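Local coordinates for protein ancestral D-type dye decolorizing peroxidase (PDB 7ANV) that probably uses a haem cofactor and hydrogen peroxide to oxidise dyes and related substrates, as other dye-decolorizing peroxidases do, at residues A[262-274]-A[449-461]. Residues are numbered along the deposited sequence; the frame is centred on the assembly and turned at random.
With SO4 (sulfate ion), chain I.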
ATOM      1  N   ASN A 262     -17.420 -11.326   2.564  1.00 22.94           N
ATOM      2  CA  ASN A 262     -17.694 -12.784   2.626  1.00 24.86           C
ATOM      3  C   ASN A 262     -19.114 -13.056   2.123  1.00 25.74           C
ATOM      4  O   ASN A 262     -19.314 -14.054   1.422  1.00 26.30           O
ATOM      5  CB  ASN A 262     -17.428 -13.321   4.032  1.00 25.88           C
ATOM      6  CG  ASN A 262     -15.950 -13.522   4.259  1.00 26.20           C
ATOM      7  OD1 ASN A 262     -15.226 -13.840   3.306  1.00 26.31           O
ATOM      8  ND2 ASN A 262     -15.521 -13.373   5.498  1.00 27.09           N
ATOM      9  N   LYS A 263     -20.072 -12.217   2.506  1.00 27.64           N
ATOM     10  CA  LYS A 263     -21.486 -12.371   2.090  1.00 27.54           C
ATOM     11  C   LYS A 263     -21.562 -12.287   0.568  1.00 26.48           C
ATOM     12  O   LYS A 263     -22.277 -13.079  -0.038  1.00 27.62           O
ATOM     13  CB  LYS A 263     -22.327 -11.273   2.733  1.00 30.22           C
ATOM     14  CG  LYS A 263     -23.811 -11.312   2.446  1.00 33.73           C
ATOM     15  CD  LYS A 263     -24.521 -10.161   3.186  1.00 36.93           C
ATOM     16  CE  LYS A 263     -26.032 -10.234   3.164  1.00 40.27           C
ATOM     17  NZ  LYS A 263     -26.578  -9.750   1.876  1.00 42.49           N
ATOM     18  N   PHE A 264     -20.841 -11.350  -0.031  1.00 24.85           N
ATOM     19  CA  PHE A 264     -20.815 -11.209  -1.498  1.00 25.11           C
ATOM     20  C   PHE A 264     -20.286 -12.499  -2.149  1.00 23.96           C
ATOM     21  O   PHE A 264     -20.873 -12.986  -3.149  1.00 24.16           O
ATOM     22  CB  PHE A 264     -20.002  -9.971  -1.841  1.00 25.65           C
ATOM     23  CG  PHE A 264     -20.006  -9.711  -3.315  1.00 26.84           C
ATOM     24  CD1 PHE A 264     -21.160  -9.266  -3.930  1.00 28.11           C
ATOM     25  CD2 PHE A 264     -18.916 -10.035  -4.086  1.00 26.18           C
ATOM     26  CE1 PHE A 264     -21.178  -9.062  -5.297  1.00 29.06           C
ATOM     27  CE2 PHE A 264     -18.922  -9.789  -5.441  1.00 26.84           C
ATOM     28  CZ  PHE A 264     -20.063  -9.324  -6.045  1.00 27.85           C
ATOM     29  N   LEU A 265     -19.167 -13.043  -1.654  1.00 23.32           N
ATOM     30  CA  LEU A 265     -18.626 -14.294  -2.237  1.00 22.68           C
ATOM     31  C   LEU A 265     -19.689 -15.391  -2.072  1.00 23.51           C
ATOM     32  O   LEU A 265     -19.932 -16.134  -3.013  1.00 24.46           O
ATOM     33  CB  LEU A 265     -17.320 -14.686  -1.544  1.00 22.28           C
ATOM     34  CG  LEU A 265     -16.165 -13.692  -1.673  1.00 21.94           C
ATOM     35  CD1 LEU A 265     -14.927 -14.299  -1.066  1.00 22.62           C
ATOM     36  CD2 LEU A 265     -15.896 -13.284  -3.105  1.00 21.62           C
ATOM     37  N   GLU A 266     -20.281 -15.489  -0.888  1.00 25.75           N
ATOM     38  CA  GLU A 266     -21.236 -16.572  -0.524  1.00 28.24           C
ATOM     39  C   GLU A 266     -22.433 -16.511  -1.469  1.00 27.88           C
ATOM     40  O   GLU A 266     -22.931 -17.571  -1.902  1.00 27.76           O
ATOM     41  CB  GLU A 266     -21.683 -16.425   0.942  1.00 32.17           C
ATOM     42  CG  GLU A 266     -20.573 -16.745   1.950  1.00 36.21           C
ATOM     43  CD  GLU A 266     -20.667 -16.211   3.393  1.00 40.61           C
ATOM     44  OE1 GLU A 266     -21.561 -15.361   3.719  1.00 46.61           O
ATOM     45  OE2 GLU A 266     -19.809 -16.627   4.219  1.00 44.12           O
ATOM     46  N   GLU A 267     -22.891 -15.309  -1.810  1.00 28.35           N
ATOM     47  CA  GLU A 267     -24.107 -15.131  -2.657  1.00 28.95           C
ATOM     48  C   GLU A 267     -23.787 -15.298  -4.152  1.00 27.99           C
ATOM     49  O   GLU A 267     -24.727 -15.344  -4.960  1.00 28.10           O
ATOM     50  CB  GLU A 267     -24.724 -13.765  -2.365  1.00 31.44           C
ATOM     51  CG  GLU A 267     -25.359 -13.716  -0.984  1.00 33.91           C
ATOM     52  CD  GLU A 267     -25.929 -12.361  -0.576  1.00 36.92           C
ATOM     53  OE1 GLU A 267     -25.578 -11.339  -1.207  1.00 40.09           O
ATOM     54  OE2 GLU A 267     -26.665 -12.326   0.405  1.00 42.48           O
ATOM     55  N   ASN A 268     -22.516 -15.357  -4.541  1.00 25.69           N
ATOM     56  CA  ASN A 268     -22.145 -15.270  -5.974  1.00 24.88           C
ATOM     57  C   ASN A 268     -21.187 -16.377  -6.381  1.00 24.45           C
ATOM     58  O   ASN A 268     -20.228 -16.113  -7.128  1.00 24.06           O
ATOM     59  CB  ASN A 268     -21.551 -13.899  -6.270  1.00 24.73           C
ATOM     60  CG  ASN A 268     -22.626 -12.834  -6.223  1.00 25.59           C
ATOM     61  OD1 ASN A 268     -23.440 -12.735  -7.137  1.00 26.55           O
ATOM     62  ND2 ASN A 268     -22.684 -12.091  -5.137  1.00 27.36           N
ATOM     63  N   PRO A 269     -21.405 -17.638  -5.974  1.00 24.01           N
ATOM     64  CA  PRO A 269     -20.460 -18.695  -6.367  1.00 23.87           C
ATOM     65  C   PRO A 269     -20.435 -18.854  -7.896  1.00 23.77           C
ATOM     66  O   PRO A 269     -21.506 -18.834  -8.552  1.00 24.30           O
ATOM     67  CB  PRO A 269     -21.053 -19.950  -5.708  1.00 24.66           C
ATOM     68  CG  PRO A 269     -22.546 -19.637  -5.641  1.00 25.67           C
ATOM     69  CD  PRO A 269     -22.580 -18.166  -5.252  1.00 25.54           C
ATOM     70  N   ILE A 270     -19.243 -19.029  -8.437  1.00 22.97           N
ATOM     71  CA  ILE A 270     -19.046 -19.410  -9.857  1.00 22.97           C
ATOM     72  C   ILE A 270     -19.515 -20.858 -10.030  1.00 23.22           C
ATOM     73  O   ILE A 270     -19.114 -21.731  -9.234  1.00 22.86           O
ATOM     74  CB  ILE A 270     -17.587 -19.201 -10.290  1.00 22.12           C
ATOM     75  CG1 ILE A 270     -17.228 -17.728 -10.221  1.00 22.04           C
ATOM     76  CG2 ILE A 270     -17.355 -19.762 -11.685  1.00 21.96           C
ATOM     77  CD1 ILE A 270     -15.747 -17.470 -10.147  1.00 21.02           C
ATOM     78  N   LYS A 271     -20.369 -21.068 -11.015  1.00 23.44           N
ATOM     79  CA  LYS A 271     -20.736 -22.413 -11.519  1.00 25.55           C
ATOM     80  C   LYS A 271     -20.106 -22.634 -12.891  1.00 23.85           C
ATOM     81  O   LYS A 271     -20.489 -21.969 -13.859  1.00 23.38           O
ATOM     82  CB  LYS A 271     -22.252 -22.560 -11.597  1.00 29.52           C
ATOM     83  CG  LYS A 271     -22.948 -22.250 -10.287  1.00 32.96           C
ATOM     84  CD  LYS A 271     -24.448 -22.044 -10.390  1.00 38.26           C
ATOM     85  CE  LYS A 271     -24.911 -21.106  -9.291  1.00 42.57           C
ATOM     86  NZ  LYS A 271     -26.390 -21.000  -9.243  1.00 47.42           N
ATOM     87  N   LEU A 272     -19.135 -23.523 -12.946  1.00 22.99           N
ATOM     88  CA  LEU A 272     -18.422 -23.896 -14.183  1.00 22.22           C
ATOM     89  C   LEU A 272     -19.258 -24.926 -14.911  1.00 22.25           C
ATOM     90  O   LEU A 272     -20.103 -25.582 -14.298  1.00 21.86           O
ATOM     91  CB  LEU A 272     -17.058 -24.466 -13.828  1.00 22.96           C
ATOM     92  CG  LEU A 272     -16.090 -23.553 -13.089  1.00 23.09           C
ATOM     93  CD1 LEU A 272     -14.805 -24.303 -12.844  1.00 23.61           C
ATOM     94  CD2 LEU A 272     -15.827 -22.288 -13.866  1.00 23.59           C
ATOM     95  N   PRO A 273     -19.094 -25.065 -16.248  1.00 22.02           N
ATOM     96  CA  PRO A 273     -19.785 -26.105 -16.984  1.00 23.14           C
ATOM     97  C   PRO A 273     -19.620 -27.475 -16.310  1.00 23.38           C
ATOM     98  O   PRO A 273     -18.542 -27.843 -15.882  1.00 22.91           O
ATOM     99  CB  PRO A 273     -19.112 -26.088 -18.364  1.00 23.04           C
ATOM    100  CG  PRO A 273     -18.614 -24.663 -18.497  1.00 22.43           C
ATOM    101  CD  PRO A 273     -18.181 -24.275 -17.091  1.00 22.18           C
ATOM    102  N   GLY A 274     -20.714 -28.190 -16.208  1.00 24.95           N
ATOM    103  CA  GLY A 274     -20.755 -29.503 -15.556  1.00 25.92           C
ATOM    104  C   GLY A 274     -21.264 -29.392 -14.138  1.00 26.76           C
ATOM    105  O   GLY A 274     -21.715 -30.412 -13.597  1.00 26.59           O
ATOM    106  N   THR A 449     -15.384 -12.545 -14.390  1.00 20.03           N
ATOM    107  CA  THR A 449     -15.178 -13.401 -13.200  1.00 20.52           C
ATOM    108  C   THR A 449     -15.585 -14.839 -13.515  1.00 20.89           C
ATOM    109  O   THR A 449     -15.010 -15.734 -12.896  1.00 20.66           O
ATOM    110  CB  THR A 449     -15.889 -12.858 -11.957  1.00 20.66           C
ATOM    111  OG1 THR A 449     -17.290 -12.850 -12.195  1.00 21.92           O
ATOM    112  CG2 THR A 449     -15.402 -11.481 -11.627  1.00 21.16           C
ATOM    113  N   ASP A 450     -16.546 -15.047 -14.401  1.00 20.88           N
ATOM    114  CA  ASP A 450     -16.916 -16.427 -14.823  1.00 22.25           C
ATOM    115  C   ASP A 450     -16.047 -16.793 -16.022  1.00 21.89           C
ATOM    116  O   ASP A 450     -16.238 -16.235 -17.089  1.00 21.99           O
ATOM    117  CB  ASP A 450     -18.400 -16.501 -15.140  1.00 23.37           C
ATOM    118  CG  ASP A 450     -18.832 -17.870 -15.604  1.00 24.88           C
ATOM    119  OD1 ASP A 450     -17.957 -18.714 -15.927  1.00 24.57           O
ATOM    120  OD2 ASP A 450     -20.043 -18.070 -15.664  1.00 26.38           O
ATOM    121  N   PRO A 451     -15.068 -17.705 -15.903  1.00 21.03           N
ATOM    122  CA  PRO A 451     -14.113 -17.915 -16.995  1.00 21.58           C
ATOM    123  C   PRO A 451     -14.774 -18.492 -18.244  1.00 22.46           C
ATOM    124  O   PRO A 451     -14.198 -18.378 -19.320  1.00 22.86           O
ATOM    125  CB  PRO A 451     -13.065 -18.856 -16.384  1.00 21.47           C
ATOM    126  CG  PRO A 451     -13.821 -19.592 -15.326  1.00 21.89           C
ATOM    127  CD  PRO A 451     -14.804 -18.574 -14.754  1.00 21.13           C
ATOM    128  N   ASN A 452     -15.935 -19.136 -18.098  1.00 22.02           N
ATOM    129  CA  ASN A 452     -16.617 -19.749 -19.273  1.00 23.62           C
ATOM    130  C   ASN A 452     -17.710 -18.818 -19.781  1.00 24.59           C
ATOM    131  O   ASN A 452     -18.354 -19.197 -20.816  1.00 24.90           O
ATOM    132  CB  ASN A 452     -17.121 -21.157 -18.970  1.00 24.49           C
ATOM    133  CG  ASN A 452     -15.970 -22.063 -18.590  1.00 25.22           C
ATOM    134  OD1 ASN A 452     -15.640 -22.197 -17.416  1.00 25.57           O
ATOM    135  ND2 ASN A 452     -15.305 -22.632 -19.596  1.00 24.63           N
ATOM    136  N   ASN A 453     -17.914 -17.650 -19.138  1.00 23.58           N
ATOM    137  CA  ASN A 453     -18.912 -16.651 -19.616  1.00 25.33           C
ATOM    138  C   ASN A 453     -18.379 -15.266 -19.299  1.00 22.93           C
ATOM    139  O   ASN A 453     -18.950 -14.587 -18.486  1.00 23.77           O
ATOM    140  CB  ASN A 453     -20.300 -16.818 -19.010  1.00 27.30           C
ATOM    141  CG  ASN A 453     -20.923 -18.151 -19.354  1.00 30.22           C
ATOM    142  OD1 ASN A 453     -21.373 -18.357 -20.483  1.00 33.42           O
ATOM    143  ND2 ASN A 453     -20.956 -19.054 -18.389  1.00 32.33           N
ATOM    144  N   GLN A 454     -17.271 -14.909 -19.935  1.00 22.39           N
ATOM    145  CA  GLN A 454     -16.454 -13.756 -19.522  1.00 21.77           C
ATOM    146  C   GLN A 454     -17.195 -12.448 -19.810  1.00 22.26           C
ATOM    147  O   GLN A 454     -16.820 -11.464 -19.215  1.00 22.54           O
ATOM    148  CB  GLN A 454     -15.104 -13.782 -20.225  1.00 20.69           C
ATOM    149  CG  GLN A 454     -14.225 -14.921 -19.718  1.00 21.03           C
ATOM    150  CD  GLN A 454     -12.981 -15.113 -20.538  1.00 21.35           C
ATOM    151  OE1 GLN A 454     -12.440 -14.173 -21.121  1.00 20.65           O
ATOM    152  NE2 GLN A 454     -12.545 -16.355 -20.611  1.00 21.64           N
ATOM    153  N   ALA A 455     -18.172 -12.405 -20.715  1.00 22.58           N
ATOM    154  CA  ALA A 455     -18.932 -11.155 -20.967  1.00 24.51           C
ATOM    155  C   ALA A 455     -19.909 -10.833 -19.818  1.00 25.70           C
ATOM    156  O   ALA A 455     -20.325  -9.645 -19.726  1.00 27.04           O
ATOM    157  CB  ALA A 455     -19.655 -11.216 -22.277  1.00 24.57           C
ATOM    158  N   ASN A 456     -20.295 -11.815 -19.011  1.00 24.92           N
ATOM    159  CA  ASN A 456     -21.268 -11.616 -17.902  1.00 26.87           C
ATOM    160  C   ASN A 456     -20.713 -10.652 -16.846  1.00 27.94           C
ATOM    161  O   ASN A 456     -19.581 -10.849 -16.320  1.00 27.32           O
ATOM    162  CB  ASN A 456     -21.723 -12.952 -17.321  1.00 28.45           C
ATOM    163  CG  ASN A 456     -22.599 -13.723 -18.295  1.00 31.85           C
ATOM    164  OD1 ASN A 456     -23.063 -13.164 -19.303  1.00 35.06           O
ATOM    165  ND2 ASN A 456     -22.802 -15.011 -18.040  1.00 34.44           N
ATOM    166  N   GLU A 457     -21.512  -9.639 -16.520  1.00 29.50           N
ATOM    167  CA  GLU A 457     -21.153  -8.576 -15.555  1.00 31.12           C
ATOM    168  C   GLU A 457     -21.558  -9.044 -14.164  1.00 31.82           C
ATOM    169  O   GLU A 457     -22.659  -9.610 -13.982  1.00 33.44           O
ATOM    170  CB  GLU A 457     -21.920  -7.280 -15.815  1.00 34.59           C
ATOM    171  CG  GLU A 457     -21.593  -6.575 -17.119  1.00 37.19           C
ATOM    172  CD  GLU A 457     -20.197  -6.017 -17.164  1.00 39.77           C
ATOM    173  OE1 GLU A 457     -19.596  -5.927 -16.087  1.00 44.45           O
ATOM    174  OE2 GLU A 457     -19.689  -5.718 -18.267  1.00 42.40           O
ATOM    175  N   LEU A 458     -20.708  -8.806 -13.206  1.00 29.27           N
ATOM    176  CA  LEU A 458     -21.039  -8.993 -11.794  1.00 31.43           C
ATOM    177  C   LEU A 458     -21.224  -7.587 -11.217  1.00 29.98           C
ATOM    178  O   LEU A 458     -20.374  -6.721 -11.412  1.00 27.69           O
ATOM    179  CB  LEU A 458     -19.878  -9.804 -11.222  1.00 32.26           C
ATOM    180  CG  LEU A 458     -20.024 -10.252  -9.783  1.00 33.53           C
ATOM    181  CD1 LEU A 458     -21.135 -11.269  -9.637  1.00 36.23           C
ATOM    182  CD2 LEU A 458     -18.689 -10.798  -9.299  1.00 33.27           C
ATOM    183  N   SER A 459     -22.406  -7.297 -10.717  1.00 31.19           N
ATOM    184  CA  SER A 459     -22.695  -6.006 -10.065  1.00 32.75           C
ATOM    185  C   SER A 459     -22.058  -6.026  -8.674  1.00 33.32           C
ATOM    186  O   SER A 459     -22.384  -6.939  -7.921  1.00 34.67           O
ATOM    187  CB  SER A 459     -24.179  -5.813 -10.002  1.00 35.50           C
ATOM    188  OG  SER A 459     -24.467  -4.572  -9.424  1.00 40.10           O
ATOM    189  N   LEU A 460     -21.170  -5.091  -8.343  1.00 31.82           N
ATOM    190  CA  LEU A 460     -20.587  -5.058  -6.977  1.00 32.31           C
ATOM    191  C   LEU A 460     -21.615  -4.380  -6.084  1.00 34.09           C
ATOM    192  O   LEU A 460     -22.498  -3.689  -6.594  1.00 32.63           O
ATOM    193  CB  LEU A 460     -19.227  -4.359  -7.019  1.00 32.07           C
ATOM    194  CG  LEU A 460     -18.242  -5.036  -7.969  1.00 32.25           C
ATOM    195  CD1 LEU A 460     -16.992  -4.213  -8.223  1.00 32.82           C
ATOM    196  CD2 LEU A 460     -17.898  -6.432  -7.471  1.00 32.59           C
ATOM    197  N   PRO A 461     -21.635  -4.675  -4.769  1.00 34.37           N
ATOM    198  CA  PRO A 461     -22.578  -4.017  -3.867  1.00 35.88           C
ATOM    199  C   PRO A 461     -22.397  -2.495  -3.880  1.00 35.63           C
ATOM    200  O   PRO A 461     -21.315  -2.048  -4.046  1.00 33.76           O
ATOM    201  CB  PRO A 461     -22.221  -4.551  -2.478  1.00 35.35           C
ATOM    202  CG  PRO A 461     -21.480  -5.857  -2.747  1.00 35.16           C
ATOM    203  CD  PRO A 461     -20.794  -5.665  -4.088  1.00 34.96           C
TER
HETATM  204  S   SO4 I 608     -19.290 -15.112 -23.342  1.00 49.80           S
HETATM  205  O1  SO4 I 608     -20.502 -15.072 -24.127  1.00 52.27           O
HETATM  206  O2  SO4 I 608     -18.800 -16.482 -23.285  1.00 43.04           O
HETATM  207  O3  SO4 I 608     -19.576 -14.628 -22.007  1.00 38.77           O
HETATM  208  O4  SO4 I 608     -18.293 -14.269 -23.952  1.00 50.09           O
HETATM  209  O   HOH W   1     -19.307 -21.135 -16.150  1.00 25.87           O
HETATM  210  O   HOH W   2     -21.188 -18.934 -12.674  1.00 28.02           O
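F264 and L458 reach for each other from opposite directions, each with CG swung away from its own backbone N (chi1 -176° and -175°), and the two meet where F264 CZ lies 3.8 Å from L458 CD2. That methyl sits at the edge of the ring, as does S459 O, while P461 lies over one face in a CH-pi contact, its CD 4.0 Å from the ring centroid. N268 ND2 lies against the opposite face, offset toward the rim, held by a hydrogen bond to F264 O (2.8 Å) that uses a lone pair in the carbonyl plane. With only an alanine at F264, P461 would probably lose its CH-pi partner and L458 CD2 would face a gap. I270 CD1 comes 3.3 Å from T449 O, L272 CD2 crosses to P451 CG at 3.7 Å, and P273 CD meets N452 OD1. No direct hydrogen bond joins the segments; two waters bridge the K271 backbone to the D450 carboxylate, water 2 only weakly at OD2. The same carboxylate takes N452 N and N453 ND2, both from above its plane, which fixes its rotation. D450 thus closes an Asx turn through OD1 while opening the type I turn D450-N453. In the dimeric alpha+beta barrel fold of dye-decolorizing peroxidases, helix 258-267 follows strand 247-256 of the second four-stranded antiparallel sheet; here its C-terminal end and the loop after it pack against the late loop and strand 458-459.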